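Side-chain contacts in glutamate racemase (Francisella tularensis subsp. tularensis, PDB 3OUT), which belongs to the Asp/Glu/hydantoin racemase family, is built round two parallel beta sheets flanked by helices, and carries bound D-glutamic acid in this model: residues B[20-23]-B[24-28]; B[64-67]-B[68-72]; B[99-102]-B[103-107]; B[213-216]-B[217-221]; B[251-254]-B[255-259]. All coordinates share one frame; numbering follows the deposited sequence. Where two conformers were deposited one is given.

Contact 1 (B[20-23]-B[24-28])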
loop_
_atom_site.group_PDB
_atom_site.type_symbol
_atom_site.label_atom_id
_atom_site.label_comp_id
_atom_site.label_asym_id
_atom_site.label_seq_id
_atom_site.Cartn_x
_atom_site.Cartn_y
_atom_site.Cartn_z
ATOM N N LEU B 20 -6.457 -18.495 9.914
ATOM C CA LEU B 20 -7.632 -19.251 9.478
ATOM C C LEU B 20 -7.991 -20.326 10.524
ATOM O O LEU B 20 -9.143 -20.743 10.598
ATOM C CB LEU B 20 -7.427 -19.865 8.084
ATOM C CG LEU B 20 -7.443 -18.805 6.985
ATOM C CD1 LEU B 20 -6.827 -19.305 5.711
ATOM C CD2 LEU B 20 -8.940 -18.344 6.775
ATOM N N THR B 21 -7.018 -20.767 11.314
ATOM C CA THR B 21 -7.322 -21.696 12.387
ATOM C C THR B 21 -8.337 -21.132 13.387
ATOM O O THR B 21 -9.161 -21.897 13.909
ATOM C CB THR B 21 -6.075 -22.156 13.117
ATOM O OG1 THR B 21 -5.289 -22.969 12.230
ATOM C CG2 THR B 21 -6.471 -22.934 14.366
ATOM N N ILE B 22 -8.298 -19.817 13.643
ATOM C CA ILE B 22 -9.260 -19.164 14.570
ATOM C C ILE B 22 -10.665 -19.261 13.987
ATOM O O ILE B 22 -11.652 -19.420 14.720
ATOM C CB ILE B 22 -8.915 -17.676 14.839
ATOM C CG1 ILE B 22 -7.650 -17.586 15.696
ATOM C CG2 ILE B 22 -10.095 -16.912 15.485
ATOM C CD1 ILE B 22 -7.885 -17.694 17.174
ATOM N N VAL B 23 -10.787 -19.151 12.661
ATOM C CA VAL B 23 -12.084 -19.310 12.025
ATOM C C VAL B 23 -12.639 -20.723 12.295
ATOM O O VAL B 23 -13.798 -20.896 12.689
ATOM C CB VAL B 23 -11.995 -19.000 10.506
ATOM C CG1 VAL B 23 -13.359 -19.213 9.850
ATOM C CG2 VAL B 23 -11.555 -17.549 10.326
ATOM N N LYS B 24 -11.785 -21.721 12.101
ATOM C CA LYS B 24 -12.097 -23.112 12.381
ATOM C C LYS B 24 -12.580 -23.259 13.855
ATOM O O LYS B 24 -13.626 -23.877 14.144
ATOM C CB LYS B 24 -10.882 -23.989 12.071
ATOM C CG LYS B 24 -11.027 -25.477 12.450
ATOM C CD LYS B 24 -9.665 -26.186 12.499
ATOM C CE LYS B 24 -8.880 -25.889 13.806
ATOM N NZ LYS B 24 -7.517 -26.548 13.892
ATOM N N ASN B 25 -11.828 -22.668 14.763
ATOM C CA ASN B 25 -12.132 -22.798 16.173
ATOM C C ASN B 25 -13.487 -22.173 16.471
ATOM O O ASN B 25 -14.269 -22.684 17.148
ATOM C CB ASN B 25 -11.055 -22.138 17.041
ATOM C CG ASN B 25 -9.722 -22.883 17.033
ATOM O OD1 ASN B 25 -9.661 -24.061 16.907
ATOM N ND2 ASN B 25 -8.697 -22.170 17.236
ATOM N N LEU B 26 -13.702 -20.994 15.919
ATOM C CA LEU B 26 -14.958 -20.287 16.139
ATOM C C LEU B 26 -16.136 -21.070 15.610
ATOM O O LEU B 26 -17.152 -21.093 16.207
ATOM C CB LEU B 26 -14.965 -18.850 15.556
ATOM C CG LEU B 26 -14.016 -17.842 16.195
ATOM C CD1 LEU B 26 -13.992 -16.551 15.392
ATOM C CD2 LEU B 26 -14.341 -17.534 17.648
HETATM N N MSE B 27 -15.951 -21.699 14.456
HETATM C CA MSE B 27 -17.009 -22.476 13.825
HETATM C C MSE B 27 -17.368 -23.694 14.663
HETATM O O MSE B 27 -18.434 -24.285 14.489
HETATM C CB MSE B 27 -16.590 -22.909 12.418
HETATM C CG MSE B 27 -16.661 -21.801 11.381
HETATM SE SE MSE B 27 -15.982 -22.357 9.639
HETATM C CE MSE B 27 -14.190 -22.907 10.174
ATOM N N SER B 28 -16.476 -24.070 15.574
ATOM C CA SER B 28 -16.720 -25.223 16.431
ATOM C C SER B 28 -17.403 -24.898 17.752
ATOM O O SER B 28 -17.952 -25.774 18.329
ATOM C CB SER B 28 -15.425 -25.995 16.708
ATOM O OG SER B 28 -14.677 -25.394 17.713
HETATM O O HOH W 1 -5.826 -25.890 11.775
#
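Ile22 meets Leu26, and Val23 meets Met27, one turn further along helix 20-29, the crossover helix of a beta-alpha-beta unit completed by strands 10-14 and 35-39. The backbone bonds are regular: Lys24, Asn25, Leu26 and Met27 each give their N-H to the carbonyl four residues back, from Leu20 O through to Val23 O.

Apolar packing fills the sides that face the rest of the fold. Methyl CG2 of Ile22 lies 3.9 Å from Leu26 CD1, the two side chains meeting at a slant, and both also rest on Val12 of strand 10-14. Val23 holds CG1 opposite its backbone N (chi1 178°), which sends that branch along the helix until it is 3.8 Å from Met27 CE. Met27, a selenomethionine, answers by bending at its last torsion (-57°), bringing CE back over the preceding turn, 3.2 Å from Val23 O. Leu253 of helix 245-253 packs on both Val23 and Met27.

The polar contacts lie elsewhere on the helix. Thr21 and Lys24 run side by side and point the same way, the lysine chain kinked at chi3 (79°). A water accepts from Lys24 NZ at 2.8 Å and also bonds Thr21 OG1 at 3.0 Å; because Thr21 was modelled in two conformers, this bridge is doubtful as a permanent feature. Toward the end of the segment, Asn25 O is gripped twice by Ser28, through its backbone N and through its hydroxyl, with Ser28 OG 2.8 Å from Asn25 O.

Contact 2 (B[64-67]-B[68-72])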
loop_
_atom_site.group_PDB
_atom_site.type_symbol
_atom_site.label_atom_id
_atom_site.label_comp_id
_atom_site.label_asym_id
_atom_site.label_seq_id
_atom_site.Cartn_x
_atom_site.Cartn_y
_atom_site.Cartn_z
ATOM N N PHE B 64 -10.719 -1.076 8.023
ATOM C CA PHE B 64 -11.558 -1.849 7.134
ATOM C C PHE B 64 -12.576 -2.645 7.938
ATOM O O PHE B 64 -13.756 -2.673 7.601
ATOM C CB PHE B 64 -10.696 -2.794 6.264
ATOM C CG PHE B 64 -11.492 -3.632 5.317
ATOM C CD1 PHE B 64 -12.124 -4.777 5.742
ATOM C CD2 PHE B 64 -11.636 -3.246 3.995
ATOM C CE1 PHE B 64 -12.860 -5.537 4.874
ATOM C CE2 PHE B 64 -12.389 -4.008 3.116
ATOM C CZ PHE B 64 -12.988 -5.169 3.565
ATOM N N LEU B 65 -12.149 -3.304 9.007
ATOM C CA LEU B 65 -13.093 -4.149 9.751
ATOM C C LEU B 65 -14.160 -3.334 10.461
ATOM O O LEU B 65 -15.317 -3.751 10.518
ATOM C CB LEU B 65 -12.340 -5.023 10.757
ATOM C CG LEU B 65 -11.577 -6.194 10.154
ATOM C CD1 LEU B 65 -10.691 -6.889 11.171
ATOM C CD2 LEU B 65 -12.513 -7.220 9.449
ATOM N N ILE B 66 -13.764 -2.190 11.016
ATOM C CA ILE B 66 -14.703 -1.310 11.728
ATOM C C ILE B 66 -15.752 -0.751 10.766
ATOM O O ILE B 66 -16.924 -0.644 11.118
ATOM C CB ILE B 66 -13.976 -0.232 12.543
ATOM C CG1 ILE B 66 -13.191 -0.881 13.691
ATOM C CG2 ILE B 66 -14.970 0.870 13.035
ATOM C CD1 ILE B 66 -13.971 -1.681 14.796
ATOM N N ASP B 67 -15.375 -0.494 9.522
ATOM C CA ASP B 67 -16.323 -0.083 8.484
ATOM C C ASP B 67 -17.330 -1.161 8.129
ATOM O O ASP B 67 -18.426 -0.845 7.603
ATOM C CB ASP B 67 -15.587 0.308 7.195
ATOM C CG ASP B 67 -15.207 1.752 7.140
ATOM O OD1 ASP B 67 -15.310 2.459 8.153
ATOM O OD2 ASP B 67 -14.761 2.132 6.024
ATOM N N GLN B 68 -17.008 -2.426 8.422
ATOM C CA GLN B 68 -17.971 -3.537 8.224
ATOM C C GLN B 68 -18.877 -3.756 9.424
ATOM O O GLN B 68 -19.752 -4.665 9.409
ATOM C CB GLN B 68 -17.268 -4.868 7.937
ATOM C CG GLN B 68 -16.156 -4.848 6.937
ATOM C CD GLN B 68 -16.477 -4.190 5.643
ATOM O OE1 GLN B 68 -17.364 -4.664 4.913
ATOM N NE2 GLN B 68 -15.718 -3.097 5.305
ATOM N N GLU B 69 -18.690 -2.952 10.460
ATOM C CA GLU B 69 -19.521 -2.972 11.674
ATOM C C GLU B 69 -19.507 -4.357 12.325
ATOM O O GLU B 69 -20.570 -4.947 12.620
ATOM C CB GLU B 69 -20.935 -2.453 11.422
ATOM C CG GLU B 69 -20.954 -0.985 11.057
ATOM C CD GLU B 69 -22.348 -0.428 10.804
ATOM O OE1 GLU B 69 -23.198 -1.083 10.168
ATOM O OE2 GLU B 69 -22.586 0.667 11.306
ATOM N N VAL B 70 -18.293 -4.900 12.515
ATOM C CA VAL B 70 -18.135 -6.110 13.329
ATOM C C VAL B 70 -18.545 -5.817 14.777
ATOM O O VAL B 70 -18.360 -4.689 15.244
ATOM C CB VAL B 70 -16.709 -6.691 13.274
ATOM C CG1 VAL B 70 -16.354 -7.151 11.825
ATOM C CG2 VAL B 70 -15.650 -5.680 13.789
ATOM N N LYS B 71 -19.016 -6.821 15.510
ATOM C CA LYS B 71 -19.341 -6.631 16.958
ATOM C C LYS B 71 -18.172 -6.894 17.907
ATOM O O LYS B 71 -18.205 -6.499 19.078
ATOM C CB LYS B 71 -20.529 -7.490 17.408
ATOM C CG LYS B 71 -20.333 -8.959 17.239
ATOM C CD LYS B 71 -21.647 -9.705 17.599
ATOM C CE LYS B 71 -21.526 -11.146 17.350
ATOM N NZ LYS B 71 -22.876 -11.830 17.705
ATOM N N ALA B 72 -17.137 -7.553 17.386
ATOM C CA ALA B 72 -15.948 -7.915 18.147
ATOM C C ALA B 72 -14.846 -8.259 17.147
ATOM O O ALA B 72 -15.116 -8.690 16.035
ATOM C CB ALA B 72 -16.195 -9.141 19.081
HETATM O O HOH W 2 -17.187 -2.407 14.010
#
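Gln68 curls back over Phe64 and spends its amide nitrogen on that residue's carbonyl: NE2 lies 3.0 Å from Phe64 O, with a fairly straight N-H (160°) and the oxygen in the plane of the amide. The bend at chi2 (-50°) folds the chain this way. It also lays the amide almost flat on the phenylalanine, NE2 3.7 Å above the middle of one ring face and the two planes 16° apart. At its other end the amide is held from outside, since OE1 accepts from Arg51 of the second subunit; with both ends bonded, its rotation is fixed.

The backbone N of Gln68 makes only weak bonds, divided between Phe64 O and Leu65 O. Glu69 N does better, reaching Ile66 O at 3.0 Å, though from well above the carbonyl plane. A water donates to Val70 O at 2.8 Å and weakly to Ile66 O, linking the last turn to the chain that leaves it. Among the carboxylates, Asp67 OD2 bonds Tyr268 OH, while Glu69 is taken up by His133 and Asn126 of the second subunit.

Glu69, with positive phi, is where the chain breaks away from helix 51-67. This is the helix end of an alpha-to-beta link in a parallel alpha/beta fold, leading into strand 72-75 and set here against a neighbouring subunit.

Contact 3 (B[99-102]-B[103-107])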
loop_
_atom_site.group_PDB
_atom_site.type_symbol
_atom_site.label_atom_id
_atom_site.label_comp_id
_atom_site.label_asym_id
_atom_site.label_seq_id
_atom_site.Cartn_x
_atom_site.Cartn_y
_atom_site.Cartn_z
ATOM N N ASP B 99 -7.023 -10.893 21.843
ATOM C CA ASP B 99 -5.754 -11.173 21.100
ATOM C C ASP B 99 -5.112 -12.469 21.558
ATOM O O ASP B 99 -5.283 -12.894 22.707
ATOM C CB ASP B 99 -4.757 -10.031 21.201
ATOM C CG ASP B 99 -4.123 -9.937 22.541
ATOM O OD1 ASP B 99 -4.765 -9.392 23.477
ATOM O OD2 ASP B 99 -3.011 -10.470 22.689
ATOM N N VAL B 100 -4.373 -13.110 20.659
ATOM C CA VAL B 100 -3.804 -14.434 20.939
ATOM C C VAL B 100 -2.682 -14.421 21.969
ATOM O O VAL B 100 -2.467 -15.438 22.619
ATOM C CB VAL B 100 -3.302 -15.171 19.672
ATOM C CG1 VAL B 100 -4.470 -15.704 18.870
ATOM C CG2 VAL B 100 -2.353 -14.274 18.741
ATOM N N ILE B 101 -1.960 -13.310 22.151
ATOM C CA ILE B 101 -0.923 -13.268 23.167
ATOM C C ILE B 101 -1.562 -13.277 24.553
ATOM O O ILE B 101 -1.101 -14.011 25.429
ATOM C CB ILE B 101 0.052 -12.096 22.968
ATOM C CG1 ILE B 101 0.821 -12.282 21.654
ATOM C CG2 ILE B 101 1.020 -11.959 24.154
ATOM C CD1 ILE B 101 1.879 -11.231 21.395
ATOM N N THR B 102 -2.627 -12.496 24.739
ATOM C CA THR B 102 -3.389 -12.575 26.017
ATOM C C THR B 102 -3.830 -13.998 26.307
ATOM O O THR B 102 -3.743 -14.467 27.454
ATOM C CB THR B 102 -4.594 -11.594 25.992
ATOM O OG1 THR B 102 -4.096 -10.260 25.803
ATOM C CG2 THR B 102 -5.419 -11.676 27.270
ATOM N N ALA B 103 -4.302 -14.689 25.296
ATOM C CA ALA B 103 -4.686 -16.099 25.427
ATOM C C ALA B 103 -3.514 -16.983 25.844
ATOM O O ALA B 103 -3.626 -17.794 26.765
ATOM C CB ALA B 103 -5.303 -16.607 24.112
ATOM N N GLY B 104 -2.373 -16.844 25.160
ATOM C CA GLY B 104 -1.189 -17.625 25.529
ATOM C C GLY B 104 -0.748 -17.394 26.961
ATOM O O GLY B 104 -0.388 -18.346 27.667
ATOM N N VAL B 105 -0.723 -16.132 27.359
ATOM C CA VAL B 105 -0.247 -15.767 28.695
ATOM C C VAL B 105 -1.136 -16.451 29.723
ATOM O O VAL B 105 -0.648 -16.977 30.746
ATOM C CB VAL B 105 -0.251 -14.247 28.876
ATOM C CG1 VAL B 105 -0.008 -13.853 30.381
ATOM C CG2 VAL B 105 0.815 -13.650 27.957
ATOM N N SER B 106 -2.448 -16.447 29.447
ATOM C CA SER B 106 -3.422 -17.032 30.376
ATOM C C SER B 106 -3.170 -18.545 30.608
ATOM O O SER B 106 -3.613 -19.106 31.603
ATOM C CB SER B 106 -4.862 -16.773 29.904
ATOM O OG SER B 106 -5.266 -17.678 28.888
ATOM N N LEU B 107 -2.487 -19.193 29.692
ATOM C CA LEU B 107 -2.210 -20.622 29.803
ATOM C C LEU B 107 -0.910 -20.997 30.487
ATOM O O LEU B 107 -0.684 -22.192 30.709
ATOM C CB LEU B 107 -2.276 -21.245 28.387
ATOM C CG LEU B 107 -3.653 -21.184 27.695
ATOM C CD1 LEU B 107 -3.532 -21.595 26.224
ATOM C CD2 LEU B 107 -4.660 -22.104 28.349
#
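Asp99 is the N-cap of helix 100-106, its carboxylate turned to Thr102 with one bond to each oxygen. The capping bond proper runs to OD2, which takes the backbone N-H at 2.9 Å from Thr102 N and is met from above the carboxylate plane (44° out of it). OD1 takes the threonine hydroxyl on its syn side, with OG1 to OD1 2.6 Å. Thr102 can serve both oxygens because its OG1 sits beside its own backbone N (chi1 -60°), so the two donors face the aspartate together. A long, weak ion pair from Lys85 NZ to Asp99 OD1 adds to this charged end.

Ala103 N to Asp99 O, at 3.3 Å, is the first backbone bond of the helix, and the others follow in order. Val105 N meets Ile101 O at 2.9 Å, nearly along the C=O axis, while Gly104 N and Ser106 N approach Val100 O and Thr102 O at a tilt. Ser106 places its hydroxyl between backbone N and carbonyl carbon (chi1 80°), from where OG donates to Ala103 O at 2.7 Å; the same OG also bonds Gln210 NE2.

Packing between the turns is lighter. Ile101 CG2 lies 4.2 Å from Val105 CG2, and that valine branch also presses on Ile101 O. Ala103 CB rests 3.4 Å from Val100 O.

The Val100 side chain is about 6 Å from the bound D-glutamic acid. The helix follows strand 97-99 directly and is packed by helix 78-92 at Val100 and Ile101, by helix 208-221 at Val100, Ala103 and Ser106, and by helix 127-135 at Ile101 and Val105.

Contact 4 (B[213-216]-B[217-221])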
loop_
_atom_site.group_PDB
_atom_site.type_symbol
_atom_site.label_atom_id
_atom_site.label_comp_id
_atom_site.label_asym_id
_atom_site.label_seq_id
_atom_site.Cartn_x
_atom_site.Cartn_y
_atom_site.Cartn_z
ATOM N N LYS B 213 -12.239 -19.126 22.816
ATOM C CA LYS B 213 -13.045 -19.243 24.053
ATOM C C LYS B 213 -13.215 -17.937 24.799
ATOM O O LYS B 213 -14.294 -17.691 25.343
ATOM C CB LYS B 213 -12.457 -20.305 24.957
ATOM C CG LYS B 213 -12.577 -21.668 24.322
ATOM C CD LYS B 213 -12.360 -22.787 25.275
ATOM C CE LYS B 213 -11.045 -22.790 25.933
ATOM N NZ LYS B 213 -10.951 -23.972 26.872
HETATM N N MSE B 214 -12.169 -17.106 24.810
HETATM C CA MSE B 214 -12.256 -15.779 25.411
HETATM C C MSE B 214 -13.315 -14.945 24.690
HETATM O O MSE B 214 -14.075 -14.217 25.322
HETATM C CB MSE B 214 -10.880 -15.077 25.458
HETATM C CG MSE B 214 -9.948 -15.706 26.458
HETATM SE SE MSE B 214 -8.214 -14.854 26.321
HETATM C CE MSE B 214 -7.655 -15.074 28.191
ATOM N N LEU B 215 -13.341 -15.021 23.361
ATOM C CA LEU B 215 -14.345 -14.310 22.602
ATOM C C LEU B 215 -15.749 -14.880 22.899
ATOM O O LEU B 215 -16.646 -14.123 23.158
ATOM C CB LEU B 215 -14.038 -14.364 21.109
ATOM C CG LEU B 215 -15.083 -13.672 20.217
ATOM C CD1 LEU B 215 -15.376 -12.256 20.691
ATOM C CD2 LEU B 215 -14.610 -13.645 18.789
ATOM N N TYR B 216 -15.905 -16.202 22.917
ATOM C CA TYR B 216 -17.167 -16.831 23.317
ATOM C C TYR B 216 -17.656 -16.276 24.682
ATOM O O TYR B 216 -18.815 -15.857 24.815
ATOM C CB TYR B 216 -17.072 -18.362 23.407
ATOM C CG TYR B 216 -18.338 -18.918 23.998
ATOM C CD1 TYR B 216 -19.448 -19.176 23.209
ATOM C CD2 TYR B 216 -18.442 -19.129 25.363
ATOM C CE1 TYR B 216 -20.643 -19.625 23.764
ATOM C CE2 TYR B 216 -19.631 -19.579 25.935
ATOM C CZ TYR B 216 -20.726 -19.819 25.125
ATOM O OH TYR B 216 -21.905 -20.266 25.694
ATOM N N SER B 217 -16.775 -16.255 25.687
ATOM C CA SER B 217 -17.218 -15.848 27.025
ATOM C C SER B 217 -17.705 -14.420 27.016
ATOM O O SER B 217 -18.723 -14.106 27.632
ATOM C CB SER B 217 -16.103 -16.000 28.044
ATOM O OG SER B 217 -15.810 -17.359 28.194
ATOM N N LEU B 218 -16.994 -13.553 26.284
ATOM C CA LEU B 218 -17.393 -12.178 26.180
ATOM C C LEU B 218 -18.755 -12.044 25.526
ATOM O O LEU B 218 -19.606 -11.320 26.024
ATOM C CB LEU B 218 -16.361 -11.352 25.413
ATOM C CG LEU B 218 -16.543 -9.830 25.380
ATOM C CD1 LEU B 218 -15.195 -9.116 25.132
ATOM C CD2 LEU B 218 -17.581 -9.406 24.357
ATOM N N LEU B 219 -18.967 -12.709 24.395
ATOM C CA LEU B 219 -20.279 -12.593 23.721
ATOM C C LEU B 219 -21.423 -13.140 24.577
ATOM O O LEU B 219 -22.499 -12.568 24.640
ATOM C CB LEU B 219 -20.267 -13.320 22.385
ATOM C CG LEU B 219 -19.308 -12.734 21.352
ATOM C CD1 LEU B 219 -19.329 -13.597 20.113
ATOM C CD2 LEU B 219 -19.667 -11.296 20.955
ATOM N N PHE B 220 -21.176 -14.270 25.217
ATOM C CA PHE B 220 -22.187 -14.898 26.053
ATOM C C PHE B 220 -22.548 -14.007 27.231
ATOM O O PHE B 220 -23.736 -13.750 27.498
ATOM C CB PHE B 220 -21.671 -16.236 26.551
ATOM C CG PHE B 220 -22.552 -16.869 27.579
ATOM C CD1 PHE B 220 -23.668 -17.595 27.199
ATOM C CD2 PHE B 220 -22.267 -16.734 28.926
ATOM C CE1 PHE B 220 -24.503 -18.174 28.164
ATOM C CE2 PHE B 220 -23.097 -17.326 29.898
ATOM C CZ PHE B 220 -24.199 -18.041 29.515
ATOM N N GLU B 221 -21.533 -13.537 27.946
ATOM C CA GLU B 221 -21.800 -12.809 29.186
ATOM C C GLU B 221 -22.474 -11.481 28.868
ATOM O O GLU B 221 -23.310 -10.992 29.644
ATOM C CB GLU B 221 -20.516 -12.614 29.994
ATOM C CG GLU B 221 -19.945 -13.914 30.616
ATOM C CD GLU B 221 -20.845 -14.564 31.703
ATOM O OE1 GLU B 221 -21.748 -13.889 32.238
ATOM O OE2 GLU B 221 -20.640 -15.763 32.009
#
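Tyr216 and Phe220 lie side by side on successive turns of helix 208-221, their rings pointing the same way. Each holds CG opposite its backbone N (chi1 172° in both), which gives the two side chains their shared direction; with chi2 also nearly equal, the ring planes come out almost parallel, 17° apart. The rings are slid along each other, however: with centroids 5.9 Å apart they barely overlap. What covers the tyrosine is the phenylalanine's CB, a CH-pi contact over the face with CB 4.3 Å from the ring centroid. The hydroxyl runs on past it, so that Tyr216 OH comes 3.5 Å from Phe220 CD1.

Ser217 turns back to the preceding turn. Its backbone N bonds Lys213 O at 2.9 Å, and its OG lies 3.2 Å from the same oxygen, although whether the hydroxyl proton goes there is not settled.

Leu215 works on the buried side. Its CD1 reaches 4.0 Å from Leu219 CG while Leu219 N bonds Leu215 O at 3.0 Å. Both leucines pack on Ile10 of strand 10-14, and Leu215 also touches Leu26 of helix 20-29.

Leu215 and Leu219 thus face strand 10-14, while Ser217 and Phe220 lie exposed. Across the aromatic pair the attraction comes from dispersion and the CH-pi contact and owes little to ring overlap; the order of the turn itself rests on the backbone bonds.

Contact 5 (B[251-254]-B[255-259])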
loop_
_atom_site.group_PDB
_atom_site.type_symbol
_atom_site.label_atom_id
_atom_site.label_comp_id
_atom_site.label_asym_id
_atom_site.label_seq_id
_atom_site.Cartn_x
_atom_site.Cartn_y
_atom_site.Cartn_z
HETATM N N MSE B 251 -5.458 -25.664 4.283
HETATM C CA MSE B 251 -4.676 -26.547 5.213
HETATM C C MSE B 251 -4.897 -26.114 6.674
HETATM O O MSE B 251 -5.065 -26.962 7.542
HETATM C CB MSE B 251 -3.188 -26.574 4.855
HETATM C CG MSE B 251 -2.336 -27.495 5.702
HETATM SE SE MSE B 251 -0.427 -27.411 5.346
HETATM C CE MSE B 251 0.051 -25.593 5.966
ATOM N N PHE B 252 -4.988 -24.804 6.917
ATOM C CA PHE B 252 -5.241 -24.269 8.256
ATOM C C PHE B 252 -6.705 -24.281 8.588
ATOM O O PHE B 252 -7.062 -24.554 9.731
ATOM C CB PHE B 252 -4.706 -22.829 8.388
ATOM C CG PHE B 252 -3.211 -22.766 8.526
ATOM C CD1 PHE B 252 -2.411 -22.615 7.428
ATOM C CD2 PHE B 252 -2.609 -22.908 9.759
ATOM C CE1 PHE B 252 -1.045 -22.559 7.521
ATOM C CE2 PHE B 252 -1.211 -22.857 9.866
ATOM C CZ PHE B 252 -0.439 -22.698 8.743
ATOM N N LEU B 253 -7.550 -23.943 7.618
ATOM C CA LEU B 253 -9.002 -23.791 7.884
ATOM C C LEU B 253 -9.656 -25.153 8.060
ATOM O O LEU B 253 -10.568 -25.307 8.846
ATOM C CB LEU B 253 -9.690 -23.045 6.738
ATOM C CG LEU B 253 -11.204 -22.796 6.894
ATOM C CD1 LEU B 253 -11.509 -21.992 8.162
ATOM C CD2 LEU B 253 -11.704 -22.061 5.671
ATOM N N GLN B 254 -9.201 -26.148 7.309
ATOM C CA GLN B 254 -9.750 -27.521 7.397
ATOM C C GLN B 254 -11.152 -27.661 6.799
ATOM O O GLN B 254 -11.869 -28.649 7.054
ATOM C CB GLN B 254 -9.677 -28.074 8.835
ATOM C CG GLN B 254 -8.239 -28.107 9.379
ATOM C CD GLN B 254 -8.050 -28.981 10.607
ATOM O OE1 GLN B 254 -8.981 -29.628 11.081
ATOM N NE2 GLN B 254 -6.845 -28.977 11.145
ATOM N N THR B 255 -11.529 -26.676 5.982
ATOM C CA THR B 255 -12.768 -26.685 5.233
ATOM C C THR B 255 -12.626 -25.651 4.097
ATOM O O THR B 255 -11.673 -24.871 4.091
ATOM C CB THR B 255 -13.980 -26.372 6.141
ATOM O OG1 THR B 255 -15.181 -26.846 5.530
ATOM C CG2 THR B 255 -14.108 -24.879 6.413
ATOM N N GLU B 256 -13.556 -25.649 3.144
ATOM C CA GLU B 256 -13.461 -24.720 1.984
ATOM C C GLU B 256 -13.702 -23.269 2.356
ATOM O O GLU B 256 -14.698 -22.943 3.056
ATOM C CB GLU B 256 -14.427 -25.089 0.840
ATOM C CG GLU B 256 -14.375 -24.035 -0.307
ATOM C CD GLU B 256 -15.211 -24.370 -1.529
ATOM O OE1 GLU B 256 -15.065 -23.633 -2.534
ATOM O OE2 GLU B 256 -16.017 -25.324 -1.475
HETATM N N MSE B 257 -12.851 -22.375 1.836
HETATM C CA MSE B 257 -13.098 -20.927 1.857
HETATM C C MSE B 257 -14.028 -20.592 0.700
HETATM O O MSE B 257 -13.603 -20.057 -0.324
HETATM C CB MSE B 257 -11.832 -20.123 1.681
HETATM C CG MSE B 257 -10.873 -20.177 2.813
HETATM SE SE MSE B 257 -9.298 -18.994 2.462
HETATM C CE MSE B 257 -8.436 -20.024 1.014
ATOM N N GLN B 258 -15.301 -20.816 0.936
ATOM C CA GLN B 258 -16.301 -20.773 -0.134
ATOM C C GLN B 258 -16.593 -19.361 -0.635
ATOM O O GLN B 258 -16.700 -19.190 -1.858
ATOM C CB GLN B 258 -17.584 -21.430 0.343
ATOM C CG GLN B 258 -18.801 -21.248 -0.563
ATOM C CD GLN B 258 -18.763 -22.086 -1.803
ATOM O OE1 GLN B 258 -17.842 -21.970 -2.649
ATOM N NE2 GLN B 258 -19.764 -22.968 -1.931
ATOM N N HIS B 259 -16.716 -18.357 0.256
ATOM C CA HIS B 259 -16.943 -16.977 -0.224
ATOM C C HIS B 259 -15.675 -16.138 -0.021
ATOM O O HIS B 259 -15.372 -15.708 1.090
ATOM C CB HIS B 259 -18.158 -16.351 0.431
ATOM C CG HIS B 259 -19.398 -17.168 0.244
ATOM N ND1 HIS B 259 -19.806 -18.118 1.152
ATOM C CD2 HIS B 259 -20.270 -17.227 -0.786
ATOM C CE1 HIS B 259 -20.917 -18.694 0.705
ATOM N NE2 HIS B 259 -21.219 -18.165 -0.464
#
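Leu253 reaches forward onto Thr255 and Met257, the residues that follow as the chain leaves its helix. With CG opposite the backbone N (chi1 -179°) and chi2 at 58°, the leucine sends CD2 to the oncoming chain, where it sits 3.2 Å from Thr255 O and 3.5 Å from Met257 CG. Thr255 puts its methyl between backbone N and carbonyl carbon, with OG1 opposite the N. That orientation turns CG2 to 3.6 Å from Leu253 CG, but the residue was built in two conformers, so the touch is doubtful.

This is the C-terminal end of helix 245-253. Gln254 leaves helical geometry with positive phi, and the chain then runs extended before an inverse gamma turn centred on Met257 leads to strand 259-262, an outermost strand of the six-stranded parallel sheet. The turn carries a weak bond, Gln258 N to Glu256 O at 3.1 Å.

Met257, a selenomethionine, keeps CG beside its backbone N (chi1 -69°), with the chain straight to the selenium and bent only at the last torsion. CG is the atom that meets Leu253; both residues also pack on Phe236 of strand 234-238. Met257 N bonds Glu250 OE2. Glu256 goes the other way: its side chain is fully extended, and its OE1 forms a salt bridge with Arg246 of the third subunit.

Overall arrangement
All five contacts are local, each along a helix or at its end, so none closes a long loop; they follow in series, neither nesting nor crossing. Contact 1 is on the helix after strand 10-14. Contact 2 leads into strand 72-75, and contact 3 starts as strand 97-99 ends. Contact 4 lies on helix 208-221, which touches three of the others: Leu215 meets Leu26 of contact 1 and Ala72 of contact 2, while Met214 packs on Ala103 of contact 3. Contact 5, before strand 259-262, meets contact 1 through Leu253 and Met27. Contacts 3 and 5, centres about 24 Å apart, lie on opposite sides of the chain's centre.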